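Local coordinates for molybdopterin biosynthesis Mog protein (Mycobacterium tuberculosis, PDB 2G4R) that probably takes part in molybdenum cofactor biosynthesis by binding molybdopterin, at residues E53-A58 and V85-Y90. Sequence-based numbering, arbitrary orientation.
Sequences EALHDA and VAVLDY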
loop_
_atom_site.group_PDB
_atom_site.type_symbol
_atom_site.label_atom_id
_atom_site.label_comp_id
_atom_site.label_asym_id
_atom_site.label_seq_id
_atom_site.Cartn_x
_atom_site.Cartn_y
_atom_site.Cartn_z
ATOM N N GLU A 53 13.875 -1.465 1.942
ATOM C CA GLU A 53 13.551 -2.624 1.109
ATOM C C GLU A 53 13.434 -2.236 -0.348
ATOM O O GLU A 53 14.051 -2.880 -1.198
ATOM C CB GLU A 53 12.235 -3.291 1.570
ATOM C CG GLU A 53 11.825 -4.473 0.704
ATOM C CD GLU A 53 10.504 -5.113 1.132
ATOM O OE1 GLU A 53 9.621 -4.408 1.742
ATOM O OE2 GLU A 53 10.371 -6.326 0.843
ATOM N N ALA A 54 12.667 -1.183 -0.657
ATOM C CA ALA A 54 12.551 -0.727 -2.061
ATOM C C ALA A 54 13.911 -0.263 -2.701
ATOM O O ALA A 54 14.247 -0.596 -3.843
ATOM C CB ALA A 54 11.539 0.358 -2.154
ATOM N N LEU A 55 14.723 0.434 -1.932
ATOM C CA LEU A 55 15.982 0.940 -2.443
ATOM C C LEU A 55 16.969 -0.195 -2.679
ATOM O O LEU A 55 17.615 -0.254 -3.720
ATOM C CB LEU A 55 16.559 1.994 -1.517
ATOM C CG LEU A 55 15.781 3.315 -1.396
ATOM C CD1 LEU A 55 16.543 4.248 -0.481
ATOM C CD2 LEU A 55 15.541 3.964 -2.695
ATOM N N HIS A 56 17.103 -1.084 -1.716
ATOM C CA HIS A 56 18.034 -2.218 -1.878
ATOM C C HIS A 56 17.638 -3.029 -3.100
ATOM O O HIS A 56 18.467 -3.374 -3.923
ATOM C CB HIS A 56 18.067 -3.081 -0.627
ATOM C CG HIS A 56 18.964 -2.550 0.455
ATOM N ND1 HIS A 56 20.334 -2.475 0.327
ATOM C CD2 HIS A 56 18.680 -2.076 1.691
ATOM C CE1 HIS A 56 20.855 -1.996 1.441
ATOM N NE2 HIS A 56 19.871 -1.747 2.283
ATOM N N ASP A 57 16.346 -3.296 -3.237
ATOM C CA ASP A 57 15.837 -4.025 -4.350
ATOM C C ASP A 57 16.149 -3.317 -5.660
ATOM O O ASP A 57 16.455 -3.964 -6.662
ATOM C CB ASP A 57 14.335 -4.232 -4.199
ATOM C CG ASP A 57 13.982 -5.308 -3.147
ATOM O OD1 ASP A 57 14.904 -5.943 -2.557
ATOM O OD2 ASP A 57 12.767 -5.513 -2.908
ATOM N N ALA A 58 16.101 -1.986 -5.675
ATOM C CA ALA A 58 16.255 -1.309 -6.930
ATOM C C ALA A 58 17.745 -1.266 -7.329
ATOM O O ALA A 58 18.108 -1.462 -8.496
ATOM C CB ALA A 58 15.603 0.076 -6.876
ATOM N N VAL A 85 20.700 7.066 2.942
ATOM C CA VAL A 85 22.099 7.084 3.365
ATOM C C VAL A 85 22.579 5.647 3.652
ATOM O O VAL A 85 23.710 5.317 3.312
ATOM C CB VAL A 85 22.348 7.938 4.625
ATOM C CG1 VAL A 85 23.828 7.691 5.217
ATOM C CG2 VAL A 85 22.119 9.443 4.347
ATOM N N ALA A 86 21.731 4.814 4.258
ATOM C CA ALA A 86 22.138 3.436 4.590
ATOM C C ALA A 86 22.496 2.650 3.346
ATOM O O ALA A 86 23.440 1.886 3.364
ATOM C CB ALA A 86 21.016 2.689 5.382
ATOM N N VAL A 87 21.731 2.829 2.274
ATOM C CA VAL A 87 21.963 2.147 1.016
ATOM C C VAL A 87 23.122 2.747 0.212
ATOM O O VAL A 87 23.814 2.046 -0.514
ATOM C CB VAL A 87 20.669 2.157 0.158
ATOM C CG1 VAL A 87 20.884 1.572 -1.182
ATOM C CG2 VAL A 87 19.581 1.366 0.852
ATOM N N LEU A 88 23.347 4.049 0.353
ATOM C CA LEU A 88 24.333 4.760 -0.483
ATOM C C LEU A 88 25.763 4.358 -0.171
ATOM O O LEU A 88 26.076 4.079 0.983
ATOM C CB LEU A 88 24.194 6.269 -0.279
ATOM C CG LEU A 88 23.003 6.924 -0.983
ATOM C CD1 LEU A 88 22.933 8.468 -0.760
ATOM C CD2 LEU A 88 23.054 6.643 -2.425
ATOM N N ASP A 89 26.608 4.342 -1.196
ATOM C CA ASP A 89 28.070 4.300 -1.003
ATOM C C ASP A 89 28.539 5.671 -0.509
ATOM O O ASP A 89 29.322 5.763 0.455
ATOM C CB ASP A 89 28.801 3.930 -2.307
ATOM C CG ASP A 89 28.560 2.487 -2.739
ATOM O OD1 ASP A 89 28.318 1.620 -1.875
ATOM O OD2 ASP A 89 28.600 2.227 -3.958
ATOM N N TYR A 90 28.047 6.744 -1.152
ATOM C CA TYR A 90 28.327 8.086 -0.699
ATOM C C TYR A 90 27.262 9.098 -1.136
ATOM O O TYR A 90 26.474 8.819 -2.050
ATOM C CB TYR A 90 29.686 8.539 -1.231
ATOM C CG TYR A 90 29.826 8.389 -2.722
ATOM C CD1 TYR A 90 29.322 9.363 -3.591
ATOM C CD2 TYR A 90 30.487 7.295 -3.262
ATOM C CE1 TYR A 90 29.428 9.235 -4.948
ATOM C CE2 TYR A 90 30.614 7.151 -4.631
ATOM C CZ TYR A 90 30.087 8.141 -5.460
ATOM O OH TYR A 90 30.194 8.008 -6.797
#
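Val87 meets His56 and Leu55 mainly through one methyl, CG2, which lies over one face of the imidazole. The distance from Val87 CG2 to the centroid of the His56 ring is 3.6 Å, and that line leans 15° from the ring normal, the geometry of a CH-pi contact. The methyl is displaced toward the rim: His56 NE2 is its nearest ring atom, with Val87 CG2 3.4 Å away, whereas His56 CG is 4.0 Å from Val87 CG2. The same methyl also packs against the root of the neighbouring leucine, with Val87 CG2 3.9 Å from Leu55 CB. One branch of the valine thus bridges a ring face and an aliphatic side chain, and the link probably owes most to dispersion; the two segments together bury 165 Å².

The closest CA pair is His56 and Val87, 6.5 Å apart. Val87 points its CB toward helix 49-60, and CG2 stands anti to its own carbonyl carbon, which carries that branch to the imidazole while CG1 takes the position anti to the backbone N. His56 CG lies beside the backbone N (chi1 -82°), a setting that swings the far end of the ring toward Val87. On the other segment Val87 is the last helical residue before Leu88 departs from helical backbone angles.

Helix 49-60 is the helix of the beta-alpha-beta crossover from strand 43-45 to the parallel strand 65-69, where buried Leu55 packs on Ile66 and Thr68. Val87 brings the C-terminal end of helix 80-87 against that crossover helix. Beyond it, Asp89 and Tyr90 both pair with Val119 in a classic beta bulge, leading the chain into strand 90-91, outermost in this chain's sheet, alongside strand 117-120.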